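Local coordinates for hemolysin II regulatory protein (Bacillus cereus, PDB 2JJ7) that probably binds DNA as a TetR-family transcriptional regulator of hemolysin II and assembles from two copies of the chain, at residues A15-F20 against K60-A65; Y46-N49 against N53-Y56; G124-L129 against W153-V158. All coordinates share one frame; numbering follows the deposited sequence. Where two conformers were deposited one is given.

Contact 1: A15-F20 against K60-A65; sequences AAKKKF and KKYGLA
In the DNA-binding domain of this TetR-family regulator, helix 5-23 meets the C-terminal end of helix 51-62. Between 15-20 and 60-65 the contact rests on one pair, Lys17 and Tyr62; Leu13 and Lys14 of helix 5-23 also touch the tyrosine. The lysine chain runs slantwise over one face of the phenol ring, from CE2 on one side to CD1 on the other. With CG anti to the backbone N (chi1 -179°) and the rest of the chain extended, Lys17 CB stands 3.7 Å from Tyr62 CE2, while Lys17 NZ, at the far end, is 3.5 Å from Tyr62 CD1. Between them Lys17 CD sits almost exactly over the middle, 3.6 Å from the Tyr62 ring centroid, a CH-pi contact. The ammonium group has passed the centre, so that Lys17 NZ is 4.1 Å from the Tyr62 ring centroid and 34° off the ring normal, an off-centre cation-pi interaction. Its firmer polar partner is Asn97 OD1, to which Lys17 NZ is hydrogen-bonded. Lys61 CG covers the opposite face of the tyrosine, 3.9 Å above the Tyr62 ring plane, and the ring is thus held between two aliphatic lysine chains. Gly63 leaves the helical conformation straight afterwards. At the surface, therefore, the first helix of the N-terminal domain joins the end of the helix leading toward the larger C-terminal domain, a helix pairing that belongs to the TetR fold.

Contact 2: Y46-N49 against N53-Y56; sequences YYFN and NLYY
Phe48, the last residue of helix 41-48, meets both Asn53 and Leu54 near the start of helix 51-62, across the tight turn that follows the predicted helix-turn-helix motif. The polar part is one hydrogen bond. Asn53 ND2 donates to Phe48 O over 3.0 Å, with an N-H...O angle of 151°; the donor approaches at an angle to the C=O bond and is tilted 19° from the carbonyl plane. A chi1 of -179° turns the Asn53 amide away from its own backbone N and back across the turn to the end of the preceding helix. The same amide nitrogen, Asn53 ND2, stands at the edge of the phenylalanine ring, 4.0 Å from Phe48 CD2.

The apolar part belongs to Leu54. Its CD1 methyl lies over one face of the Phe48 ring, displaced toward the rim on the CG side, with Leu54 CD1 3.5 Å from Phe48 CG and 3.7 Å from the ring centroid. This is a CH-pi contact, the two side chains crossing at about a right angle. Met9 and Leu13 of helix 5-23 pack against Phe48 and Leu54, respectively, carrying the apolar layer into the domain. Asn49 turns the chain with positive phi directly after Phe48. Phe48 is thus held at two points, its carbonyl by the Asn53 amide and one ring face by the Leu54 methyl, which probably helps couple the end of the probable DNA-recognition helix to the helix that follows.

Contact 3: G124-L129 against W153-V158; sequences GSFEQL and WITSIV
Phe126 and Leu129 project from the end of helix 123-126 and the start of helix 129-138 onto helix 147-158, inside the all-helical C-terminal domain of the TetR fold. Phe126 comes first. A chi1 of -162° swings its ring away from its own N and edge-on toward helix 147-158, where it fits between Thr155 and Val158. On one side Phe126 CE1 is 3.4 Å from Thr155 OG1. At the tip Phe126 CZ is 4.0 Å from Thr155 CA, which lies in the plane of the ring. On the other side Phe126 CE2 meets Val158 CG1 at 4.0 Å. The threonine hydroxyl has its hydrogen-bonding partner elsewhere, in Ile151 O of its own helix, and its approach to the ring edge is a close packing contact.

From Phe126 to Leu129 the chain makes a type I beta turn, and the isobutyl group of Leu129 returns to the same helix. Here the contact is purely aliphatic: the methyl Leu129 CD2 touches Ile154 CG2 at 3.8 Å. The other methyl, Leu129 CD1, reaches Ile154 CD1 at 4.1 Å, so both branches of the leucine are engaged as the chains cross. Around this layer Phe90 of helix 79-96 makes an edge-to-face pair with Phe126, and Ile176 of helix 169-181 packs on Ile154 and Val158.

Helix 147-158 also faces the dimer partner: Trp153 stacks on Phe160 of the second subunit, and Ser156, which points away from 124-129, is hydrogen-bonded through OG to Ser156 OG of that subunit. Within its own helix, Ser156 OG donates to Trp153 O over 2.8 Å, and this carbonyl also accepts the backbone N-H of Ile157.

Overall arrangement
Contacts 1 and 2 share helix 51-62 and lie on the same side of the chain centre, contact 2 nested within the loop that contact 1 closes; they meet where Phe20 packs on Tyr55 and Ala16 on Leu54. Contact 1 is a surface pairing of a lysine with an aromatic face, contact 2 is partly buried and mixes a hydrogen bond with apolar packing, and contact 3, wholly buried, relies on ring-edge and aliphatic packing beside the subunit interface. Leu64 on Ser125 bridges contacts 1 and 3. Contacts 2 and 3 stay apart, their nearest atoms about 12 Å from each other, one at the end of the predicted helix-turn-helix motif and the other in the C-terminal domain.

Contact 1: A15-F20 against K60-A65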
ATOM      1  N   ALA B  15     -25.146  10.824   1.657  1.00 34.80           N
ATOM      2  CA  ALA B  15     -24.645  11.266   2.966  1.00 36.75           C
ATOM      3  C   ALA B  15     -23.805  10.196   3.645  1.00 36.74           C
ATOM      4  O   ALA B  15     -22.730  10.481   4.168  1.00 38.83           O
ATOM      5  CB  ALA B  15     -25.799  11.681   3.878  1.00 33.59           C
ATOM      6  N   ALA B  16     -24.320   8.972   3.640  1.00 37.39           N
ATOM      7  CA  ALA B  16     -23.685   7.848   4.298  1.00 36.39           C
ATOM      8  C   ALA B  16     -22.349   7.503   3.611  1.00 36.55           C
ATOM      9  O   ALA B  16     -21.349   7.298   4.280  1.00 35.96           O
ATOM     10  CB  ALA B  16     -24.615   6.672   4.308  1.00 34.72           C
ATOM     11  N   LYS B  17     -22.342   7.446   2.280  1.00 36.78           N
ATOM     12  CA  LYS B  17     -21.092   7.314   1.509  1.00 35.96           C
ATOM     13  C   LYS B  17     -20.061   8.347   1.971  1.00 37.47           C
ATOM     14  O   LYS B  17     -18.925   7.995   2.298  1.00 37.65           O
ATOM     15  CB  LYS B  17     -21.366   7.502   0.009  1.00 35.79           C
ATOM     16  CG  LYS B  17     -20.146   7.352  -0.896  1.00 33.34           C
ATOM     17  CD  LYS B  17     -20.418   7.846  -2.314  1.00 29.97           C
ATOM     18  CE  LYS B  17     -19.468   7.203  -3.296  1.00 37.61           C
ATOM     19  NZ  LYS B  17     -19.587   7.753  -4.694  1.00 38.21           N
ATOM     20  N   LYS B  18     -20.470   9.618   2.004  1.00 38.02           N
ATOM     21  CA  LYS B  18     -19.599  10.715   2.404  1.00 39.26           C
ATOM     22  C   LYS B  18     -19.051  10.537   3.821  1.00 39.32           C
ATOM     23  O   LYS B  18     -17.844  10.628   4.043  1.00 39.67           O
ATOM     24  CB  LYS B  18     -20.332  12.058   2.307  1.00 39.47           C
ATOM     25  CG  LYS B  18     -19.412  13.253   2.587  1.00 42.87           C
ATOM     26  CD  LYS B  18     -20.155  14.572   2.661  1.00 47.32           C
ATOM     27  CE  LYS B  18     -19.198  15.704   2.996  1.00 47.59           C
ATOM     28  NZ  LYS B  18     -19.767  17.038   2.652  1.00 54.73           N
ATOM     29  N   LYS B  19     -19.948  10.265   4.764  1.00 37.83           N
ATOM     30  CA  LYS B  19     -19.599  10.194   6.180  1.00 37.11           C
ATOM     31  C   LYS B  19     -18.803   8.948   6.555  1.00 37.61           C
ATOM     32  O   LYS B  19     -17.782   9.048   7.234  1.00 38.13           O
ATOM     33  CB  LYS B  19     -20.855  10.355   7.044  1.00 37.59           C
ATOM     34  CG  LYS B  19     -21.363  11.800   7.116  1.00 35.93           C
ATOM     35  CD  LYS B  19     -20.460  12.614   8.046  1.00 43.51           C
ATOM     36  CE  LYS B  19     -20.601  14.098   7.824  1.00 46.48           C
ATOM     37  NZ  LYS B  19     -19.527  14.842   8.532  1.00 49.94           N
ATOM     38  N   PHE B  20     -19.263   7.782   6.108  1.00 38.53           N
ATOM     39  CA  PHE B  20     -18.467   6.551   6.195  1.00 37.08           C
ATOM     40  C   PHE B  20     -17.072   6.722   5.604  1.00 36.34           C
ATOM     41  O   PHE B  20     -16.098   6.255   6.183  1.00 35.98           O
ATOM     42  CB  PHE B  20     -19.156   5.394   5.473  1.00 37.90           C
ATOM     43  CG  PHE B  20     -20.256   4.738   6.266  1.00 36.96           C
ATOM     44  CD1 PHE B  20     -20.041   4.315   7.578  1.00 38.06           C
ATOM     45  CD2 PHE B  20     -21.496   4.501   5.680  1.00 34.81           C
ATOM     46  CE1 PHE B  20     -21.067   3.695   8.313  1.00 38.55           C
ATOM     47  CE2 PHE B  20     -22.527   3.872   6.404  1.00 38.56           C
ATOM     48  CZ  PHE B  20     -22.312   3.473   7.717  1.00 37.56           C
ATOM     49  N   LYS B  60     -23.652  -1.535  -2.054  1.00 28.12           N
ATOM     50  CA  LYS B  60     -24.567  -1.906  -3.127  1.00 29.27           C
ATOM     51  C   LYS B  60     -24.748  -0.765  -4.141  1.00 29.67           C
ATOM     52  O   LYS B  60     -24.659  -1.003  -5.334  1.00 31.09           O
ATOM     53  CB  LYS B  60     -25.922  -2.314  -2.535  1.00 26.70           C
ATOM     54  CG  LYS B  60     -26.898  -2.934  -3.506  1.00 29.42           C
ATOM     55  CD  LYS B  60     -28.229  -3.164  -2.814  1.00 36.90           C
ATOM     56  CE  LYS B  60     -29.159  -4.035  -3.643  1.00 43.68           C
ATOM     57  NZ  LYS B  60     -30.519  -4.117  -3.035  1.00 44.57           N
ATOM     58  N   LYS B  61     -25.000   0.458  -3.663  1.00 29.49           N
ATOM     59  CA  LYS B  61     -25.218   1.599  -4.552  1.00 28.77           C
ATOM     60  C   LYS B  61     -23.942   2.060  -5.251  1.00 29.72           C
ATOM     61  O   LYS B  61     -23.972   2.354  -6.445  1.00 30.17           O
ATOM     62  CB  LYS B  61     -25.849   2.794  -3.818  1.00 27.82           C
ATOM     63  CG  LYS B  61     -26.298   3.888  -4.790  1.00 30.18           C
ATOM     64  CD  LYS B  61     -27.134   4.957  -4.157  1.00 38.12           C
ATOM     65  CE  LYS B  61     -27.579   5.990  -5.192  1.00 42.62           C
ATOM     66  NZ  LYS B  61     -28.525   5.458  -6.222  1.00 45.61           N
ATOM     67  N   TYR B  62     -22.830   2.119  -4.517  1.00 27.83           N
ATOM     68  CA  TYR B  62     -21.611   2.745  -5.039  1.00 28.21           C
ATOM     69  C   TYR B  62     -20.487   1.774  -5.368  1.00 29.81           C
ATOM     70  O   TYR B  62     -19.432   2.185  -5.859  1.00 29.87           O
ATOM     71  CB  TYR B  62     -21.119   3.862  -4.104  1.00 26.95           C
ATOM     72  CG  TYR B  62     -22.160   4.927  -3.859  1.00 29.07           C
ATOM     73  CD1 TYR B  62     -22.543   5.802  -4.883  1.00 29.01           C
ATOM     74  CD2 TYR B  62     -22.779   5.062  -2.603  1.00 25.34           C
ATOM     75  CE1 TYR B  62     -23.521   6.792  -4.667  1.00 27.92           C
ATOM     76  CE2 TYR B  62     -23.757   6.050  -2.381  1.00 28.67           C
ATOM     77  CZ  TYR B  62     -24.125   6.910  -3.418  1.00 29.32           C
ATOM     78  OH  TYR B  62     -25.089   7.885  -3.217  1.00 24.14           O
ATOM     79  N   GLY B  63     -20.716   0.481  -5.134  1.00 31.66           N
ATOM     80  CA  GLY B  63     -19.747  -0.530  -5.549  1.00 31.78           C
ATOM     81  C   GLY B  63     -20.012  -0.931  -6.993  1.00 33.54           C
ATOM     82  O   GLY B  63     -20.656  -0.194  -7.751  1.00 33.58           O
ATOM     83  N   LEU B  64     -19.539  -2.111  -7.374  1.00 32.13           N
ATOM     84  CA  LEU B  64     -19.777  -2.636  -8.711  1.00 34.59           C
ATOM     85  C   LEU B  64     -21.260  -2.955  -8.972  1.00 36.26           C
ATOM     86  O   LEU B  64     -21.937  -3.547  -8.126  1.00 35.58           O
ATOM     87  CB  LEU B  64     -18.893  -3.870  -8.935  1.00 35.23           C
ATOM     88  CG  LEU B  64     -17.411  -3.601  -8.619  1.00 35.89           C
ATOM     89  CD1 LEU B  64     -16.629  -4.897  -8.482  1.00 33.30           C
ATOM     90  CD2 LEU B  64     -16.775  -2.666  -9.656  1.00 37.78           C
ATOM     91  N   ALA B  65     -21.756  -2.554 -10.141  1.00 37.50           N
ATOM     92  CA  ALA B  65     -23.129  -2.853 -10.543  1.00 39.68           C
ATOM     93  C   ALA B  65     -23.373  -4.360 -10.664  1.00 41.40           C
ATOM     94  O   ALA B  65     -24.482  -4.849 -10.409  1.00 40.69           O
ATOM     95  CB  ALA B  65     -23.456  -2.160 -11.850  1.00 40.73           C
TER

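Contact 2: Y46-N49 against N53-Y56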
ATOM      1  N   TYR B  46     -36.284   4.737   9.882  1.00 37.94           N
ATOM      2  CA  TYR B  46     -37.423   4.083   9.237  1.00 38.05           C
ATOM      3  C   TYR B  46     -36.992   3.390   7.925  1.00 38.50           C
ATOM      4  O   TYR B  46     -37.279   2.218   7.719  1.00 39.50           O
ATOM      5  CB  TYR B  46     -38.584   5.062   9.008  1.00 38.38           C
ATOM      6  CG  TYR B  46     -39.743   4.444   8.263  1.00 39.10           C
ATOM      7  CD1 TYR B  46     -40.528   3.446   8.857  1.00 35.91           C
ATOM      8  CD2 TYR B  46     -40.042   4.830   6.953  1.00 41.50           C
ATOM      9  CE1 TYR B  46     -41.582   2.854   8.171  1.00 37.15           C
ATOM     10  CE2 TYR B  46     -41.100   4.244   6.258  1.00 39.25           C
ATOM     11  CZ  TYR B  46     -41.859   3.262   6.873  1.00 41.92           C
ATOM     12  OH  TYR B  46     -42.902   2.689   6.193  1.00 52.78           O
ATOM     13  N   TYR B  47     -36.272   4.104   7.064  1.00 38.80           N
ATOM     14  CA  TYR B  47     -35.862   3.560   5.761  1.00 39.12           C
ATOM     15  C   TYR B  47     -34.744   2.503   5.797  1.00 39.63           C
ATOM     16  O   TYR B  47     -34.745   1.575   4.992  1.00 38.56           O
ATOM     17  CB  TYR B  47     -35.466   4.693   4.799  1.00 39.91           C
ATOM     18  CG  TYR B  47     -36.639   5.486   4.232  1.00 40.86           C
ATOM     19  CD1 TYR B  47     -37.808   4.842   3.805  1.00 44.26           C
ATOM     20  CD2 TYR B  47     -36.565   6.877   4.096  1.00 40.24           C
ATOM     21  CE1 TYR B  47     -38.888   5.564   3.279  1.00 44.90           C
ATOM     22  CE2 TYR B  47     -37.636   7.613   3.567  1.00 40.25           C
ATOM     23  CZ  TYR B  47     -38.792   6.947   3.159  1.00 42.37           C
ATOM     24  OH  TYR B  47     -39.849   7.652   2.637  1.00 44.12           O
ATOM     25  N   PHE B  48     -33.783   2.656   6.703  1.00 39.00           N
ATOM     26  CA  PHE B  48     -32.613   1.781   6.707  1.00 41.89           C
ATOM     27  C   PHE B  48     -32.411   0.948   7.971  1.00 43.69           C
ATOM     28  O   PHE B  48     -31.654  -0.025   7.937  1.00 45.51           O
ATOM     29  CB  PHE B  48     -31.335   2.558   6.345  1.00 41.43           C
ATOM     30  CG  PHE B  48     -31.331   3.061   4.927  1.00 41.51           C
ATOM     31  CD1 PHE B  48     -31.699   4.374   4.638  1.00 39.69           C
ATOM     32  CD2 PHE B  48     -31.009   2.203   3.871  1.00 39.29           C
ATOM     33  CE1 PHE B  48     -31.735   4.837   3.309  1.00 39.98           C
ATOM     34  CE2 PHE B  48     -31.034   2.650   2.547  1.00 42.47           C
ATOM     35  CZ  PHE B  48     -31.398   3.973   2.266  1.00 36.96           C
ATOM     36  N   ASN B  49     -33.077   1.313   9.070  1.00 43.82           N
ATOM     37  CA  ASN B  49     -32.961   0.552  10.317  1.00 44.84           C
ATOM     38  C   ASN B  49     -31.506   0.249  10.672  1.00 45.80           C
ATOM     39  O   ASN B  49     -31.106  -0.921  10.698  1.00 47.61           O
ATOM     40  CB  ASN B  49     -33.754  -0.766  10.232  1.00 45.23           C
ATOM     41  CG  ASN B  49     -35.241  -0.591  10.546  0.50 44.35           C
ATOM     42  OD1 ASN B  49     -36.091  -0.738   9.667  0.50 39.75           O
ATOM     43  ND2 ASN B  49     -35.556  -0.285  11.804  0.50 44.29           N
ATOM     44  N   ASN B  53     -26.997  -1.868   7.957  1.00 36.99           N
ATOM     45  CA  ASN B  53     -27.720  -2.033   6.704  1.00 36.70           C
ATOM     46  C   ASN B  53     -27.459  -0.871   5.743  1.00 35.99           C
ATOM     47  O   ASN B  53     -27.370  -1.058   4.532  1.00 35.58           O
ATOM     48  CB  ASN B  53     -29.219  -2.180   6.978  1.00 37.00           C
ATOM     49  CG  ASN B  53     -30.016  -2.385   5.708  1.00 41.66           C
ATOM     50  OD1 ASN B  53     -29.764  -3.331   4.955  1.00 48.61           O
ATOM     51  ND2 ASN B  53     -30.968  -1.482   5.444  1.00 40.02           N
ATOM     52  N   LEU B  54     -27.333   0.326   6.303  1.00 34.57           N
ATOM     53  CA  LEU B  54     -27.010   1.513   5.549  1.00 36.40           C
ATOM     54  C   LEU B  54     -25.644   1.358   4.863  1.00 35.40           C
ATOM     55  O   LEU B  54     -25.486   1.704   3.696  1.00 34.85           O
ATOM     56  CB  LEU B  54     -26.996   2.709   6.493  1.00 37.88           C
ATOM     57  CG  LEU B  54     -26.998   4.141   5.969  1.00 42.51           C
ATOM     58  CD1 LEU B  54     -28.015   4.326   4.866  1.00 47.47           C
ATOM     59  CD2 LEU B  54     -27.304   5.054   7.130  1.00 47.49           C
ATOM     60  N   TYR B  55     -24.675   0.831   5.606  1.00 33.82           N
ATOM     61  CA  TYR B  55     -23.352   0.486   5.082  1.00 31.74           C
ATOM     62  C   TYR B  55     -23.442  -0.514   3.940  1.00 30.45           C
ATOM     63  O   TYR B  55     -22.839  -0.302   2.897  1.00 30.76           O
ATOM     64  CB  TYR B  55     -22.515  -0.091   6.201  1.00 30.07           C
ATOM     65  CG  TYR B  55     -21.051  -0.320   5.884  1.00 31.76           C
ATOM     66  CD1 TYR B  55     -20.557  -1.611   5.782  1.00 30.58           C
ATOM     67  CD2 TYR B  55     -20.155   0.743   5.752  1.00 28.11           C
ATOM     68  CE1 TYR B  55     -19.235  -1.855   5.538  1.00 29.98           C
ATOM     69  CE2 TYR B  55     -18.795   0.504   5.496  1.00 27.47           C
ATOM     70  CZ  TYR B  55     -18.359  -0.807   5.400  1.00 23.94           C
ATOM     71  OH  TYR B  55     -17.056  -1.127   5.180  1.00 24.29           O
ATOM     72  N   TYR B  56     -24.204  -1.589   4.144  1.00 31.58           N
ATOM     73  CA  TYR B  56     -24.449  -2.565   3.083  0.50 32.52           C
ATOM     74  C   TYR B  56     -25.006  -1.862   1.841  1.00 32.03           C
ATOM     75  O   TYR B  56     -24.522  -2.090   0.734  1.00 33.25           O
ATOM     76  CB  TYR B  56     -25.418  -3.669   3.532  0.50 32.50           C
ATOM     77  CG  TYR B  56     -24.882  -4.661   4.556  0.50 34.11           C
ATOM     78  CD1 TYR B  56     -23.521  -4.768   4.839  0.50 31.21           C
ATOM     79  CD2 TYR B  56     -25.750  -5.523   5.213  0.50 32.11           C
ATOM     80  CE1 TYR B  56     -23.054  -5.692   5.777  0.50 27.17           C
ATOM     81  CE2 TYR B  56     -25.294  -6.441   6.134  0.50 29.37           C
ATOM     82  CZ  TYR B  56     -23.960  -6.525   6.420  0.50 28.77           C
ATOM     83  OH  TYR B  56     -23.545  -7.460   7.351  0.50 32.08           O
TER

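Contact 3: G124-L129 against W153-V158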
ATOM      1  N   GLY B 124     -14.990  -9.116  -3.907  1.00 38.42           N
ATOM      2  CA  GLY B 124     -15.017 -10.394  -4.619  1.00 37.99           C
ATOM      3  C   GLY B 124     -14.319 -10.296  -5.965  1.00 39.29           C
ATOM      4  O   GLY B 124     -13.467 -11.126  -6.294  1.00 41.70           O
ATOM      5  N   SER B 125     -14.661  -9.266  -6.736  1.00 37.75           N
ATOM      6  CA  SER B 125     -14.088  -9.060  -8.058  1.00 36.87           C
ATOM      7  C   SER B 125     -12.649  -8.539  -7.980  1.00 38.06           C
ATOM      8  O   SER B 125     -11.799  -8.893  -8.815  1.00 35.00           O
ATOM      9  CB  SER B 125     -14.947  -8.097  -8.868  1.00 38.13           C
ATOM     10  OG  SER B 125     -16.215  -8.667  -9.153  1.00 38.26           O
ATOM     11  N   PHE B 126     -12.383  -7.712  -6.966  1.00 37.06           N
ATOM     12  CA  PHE B 126     -11.039  -7.212  -6.694  1.00 37.73           C
ATOM     13  C   PHE B 126     -10.056  -8.365  -6.427  1.00 37.66           C
ATOM     14  O   PHE B 126      -8.877  -8.282  -6.776  1.00 39.16           O
ATOM     15  CB  PHE B 126     -11.058  -6.198  -5.528  1.00 34.48           C
ATOM     16  CG  PHE B 126      -9.827  -5.324  -5.468  1.00 39.00           C
ATOM     17  CD1 PHE B 126      -8.795  -5.613  -4.583  1.00 38.99           C
ATOM     18  CD2 PHE B 126      -9.684  -4.223  -6.324  1.00 35.64           C
ATOM     19  CE1 PHE B 126      -7.637  -4.817  -4.539  1.00 40.81           C
ATOM     20  CE2 PHE B 126      -8.527  -3.403  -6.278  1.00 40.18           C
ATOM     21  CZ  PHE B 126      -7.506  -3.696  -5.385  1.00 37.57           C
ATOM     22  N   GLU B 127     -10.551  -9.434  -5.811  1.00 37.19           N
ATOM     23  CA  GLU B 127      -9.740 -10.634  -5.514  1.00 38.31           C
ATOM     24  C   GLU B 127      -9.269 -11.438  -6.749  1.00 39.40           C
ATOM     25  O   GLU B 127      -8.552 -12.427  -6.612  1.00 39.27           O
ATOM     26  CB  GLU B 127     -10.479 -11.545  -4.545  1.00 35.44           C
ATOM     27  CG  GLU B 127     -10.269 -11.124  -3.103  1.00 37.39           C
ATOM     28  CD  GLU B 127     -11.065 -11.938  -2.112  1.00 43.18           C
ATOM     29  OE1 GLU B 127     -11.810 -12.848  -2.530  1.00 45.42           O
ATOM     30  OE2 GLU B 127     -10.947 -11.652  -0.900  1.00 44.54           O
ATOM     31  N   GLN B 128      -9.673 -11.012  -7.944  1.00 37.02           N
ATOM     32  CA  GLN B 128      -9.179 -11.640  -9.170  1.00 37.34           C
ATOM     33  C   GLN B 128      -7.686 -11.379  -9.353  1.00 37.13           C
ATOM     34  O   GLN B 128      -7.026 -12.093 -10.092  1.00 38.04           O
ATOM     35  CB  GLN B 128      -9.907 -11.115 -10.396  1.00 36.52           C
ATOM     36  CG  GLN B 128     -11.225 -11.774 -10.702  1.00 37.74           C
ATOM     37  CD  GLN B 128     -11.728 -11.369 -12.072  1.00 44.03           C
ATOM     38  OE1 GLN B 128     -10.998 -11.464 -13.063  1.00 39.15           O
ATOM     39  NE2 GLN B 128     -12.968 -10.899 -12.139  1.00 44.92           N
ATOM     40  N   LEU B 129      -7.164 -10.356  -8.682  1.00 35.21           N
ATOM     41  CA  LEU B 129      -5.770  -9.960  -8.846  1.00 34.99           C
ATOM     42  C   LEU B 129      -4.754 -11.096  -8.702  1.00 35.76           C
ATOM     43  O   LEU B 129      -3.864 -11.243  -9.540  1.00 35.19           O
ATOM     44  CB  LEU B 129      -5.440  -8.838  -7.869  1.00 34.58           C
ATOM     45  CG  LEU B 129      -4.026  -8.268  -7.936  1.00 35.38           C
ATOM     46  CD1 LEU B 129      -3.690  -7.763  -9.374  1.00 37.50           C
ATOM     47  CD2 LEU B 129      -3.875  -7.177  -6.858  1.00 30.57           C
ATOM     48  N   TRP B 153       0.776  -4.343  -2.162  1.00 35.52           N
ATOM     49  CA  TRP B 153       1.267  -3.138  -2.846  1.00 35.91           C
ATOM     50  C   TRP B 153       0.202  -2.520  -3.781  1.00 35.35           C
ATOM     51  O   TRP B 153      -0.131  -1.340  -3.653  1.00 35.70           O
ATOM     52  CB  TRP B 153       2.584  -3.435  -3.581  1.00 34.66           C
ATOM     53  CG  TRP B 153       3.063  -2.329  -4.505  1.00 38.67           C
ATOM     54  CD1 TRP B 153       3.486  -1.090  -4.141  1.00 39.29           C
ATOM     55  CD2 TRP B 153       3.183  -2.388  -5.938  1.00 38.58           C
ATOM     56  NE1 TRP B 153       3.872  -0.366  -5.254  1.00 38.81           N
ATOM     57  CE2 TRP B 153       3.679  -1.134  -6.370  1.00 41.53           C
ATOM     58  CE3 TRP B 153       2.930  -3.379  -6.895  1.00 42.30           C
ATOM     59  CZ2 TRP B 153       3.910  -0.838  -7.722  1.00 41.08           C
ATOM     60  CZ3 TRP B 153       3.166  -3.085  -8.247  1.00 43.57           C
ATOM     61  CH2 TRP B 153       3.649  -1.823  -8.641  1.00 42.70           C
ATOM     62  N   ILE B 154      -0.362  -3.325  -4.677  1.00 34.62           N
ATOM     63  CA  ILE B 154      -1.354  -2.840  -5.639  1.00 35.21           C
ATOM     64  C   ILE B 154      -2.664  -2.394  -4.949  1.00 35.81           C
ATOM     65  O   ILE B 154      -3.263  -1.348  -5.280  1.00 34.23           O
ATOM     66  CB  ILE B 154      -1.635  -3.922  -6.750  1.00 35.13           C
ATOM     67  CG1 ILE B 154      -0.403  -4.122  -7.637  1.00 32.49           C
ATOM     68  CG2 ILE B 154      -2.882  -3.553  -7.585  1.00 34.65           C
ATOM     69  CD1 ILE B 154      -0.541  -5.250  -8.692  1.00 27.50           C
ATOM     70  N   THR B 155      -3.101  -3.177  -3.968  1.00 35.02           N
ATOM     71  CA  THR B 155      -4.286  -2.847  -3.189  1.00 33.91           C
ATOM     72  C   THR B 155      -4.148  -1.457  -2.548  1.00 34.94           C
ATOM     73  O   THR B 155      -5.082  -0.642  -2.568  1.00 33.18           O
ATOM     74  CB  THR B 155      -4.528  -3.961  -2.121  1.00 36.49           C
ATOM     75  OG1 THR B 155      -4.738  -5.217  -2.806  1.00 39.10           O
ATOM     76  CG2 THR B 155      -5.739  -3.662  -1.224  1.00 34.28           C
ATOM     77  N   SER B 156      -2.981  -1.187  -1.973  1.00 34.21           N
ATOM     78  CA  SER B 156      -2.764   0.057  -1.260  1.00 34.34           C
ATOM     79  C   SER B 156      -2.772   1.253  -2.201  1.00 33.01           C
ATOM     80  O   SER B 156      -3.326   2.298  -1.871  1.00 33.71           O
ATOM     81  CB  SER B 156      -1.466   0.003  -0.444  1.00 34.77           C
ATOM     82  OG  SER B 156      -0.325   0.113  -1.282  1.00 35.63           O
ATOM     83  N   ILE B 157      -2.165   1.105  -3.372  1.00 34.40           N
ATOM     84  CA  ILE B 157      -2.102   2.229  -4.311  1.00 36.43           C
ATOM     85  C   ILE B 157      -3.390   2.423  -5.138  1.00 36.33           C
ATOM     86  O   ILE B 157      -3.808   3.556  -5.386  1.00 37.14           O
ATOM     87  CB  ILE B 157      -0.841   2.173  -5.207  1.00 37.52           C
ATOM     88  CG1 ILE B 157      -0.849   0.922  -6.086  1.00 41.78           C
ATOM     89  CG2 ILE B 157       0.430   2.217  -4.331  1.00 38.50           C
ATOM     90  CD1 ILE B 157       0.469   0.692  -6.861  1.00 51.21           C
ATOM     91  N   VAL B 158      -4.018   1.325  -5.551  1.00 33.77           N
ATOM     92  CA  VAL B 158      -5.184   1.405  -6.421  1.00 33.92           C
ATOM     93  C   VAL B 158      -6.411   1.906  -5.655  1.00 35.45           C
ATOM     94  O   VAL B 158      -7.270   2.606  -6.221  1.00 34.51           O
ATOM     95  CB  VAL B 158      -5.465   0.040  -7.133  1.00 35.48           C
ATOM     96  CG1 VAL B 158      -6.896  -0.033  -7.666  1.00 35.26           C
ATOM     97  CG2 VAL B 158      -4.474  -0.143  -8.268  1.00 32.81           C
TER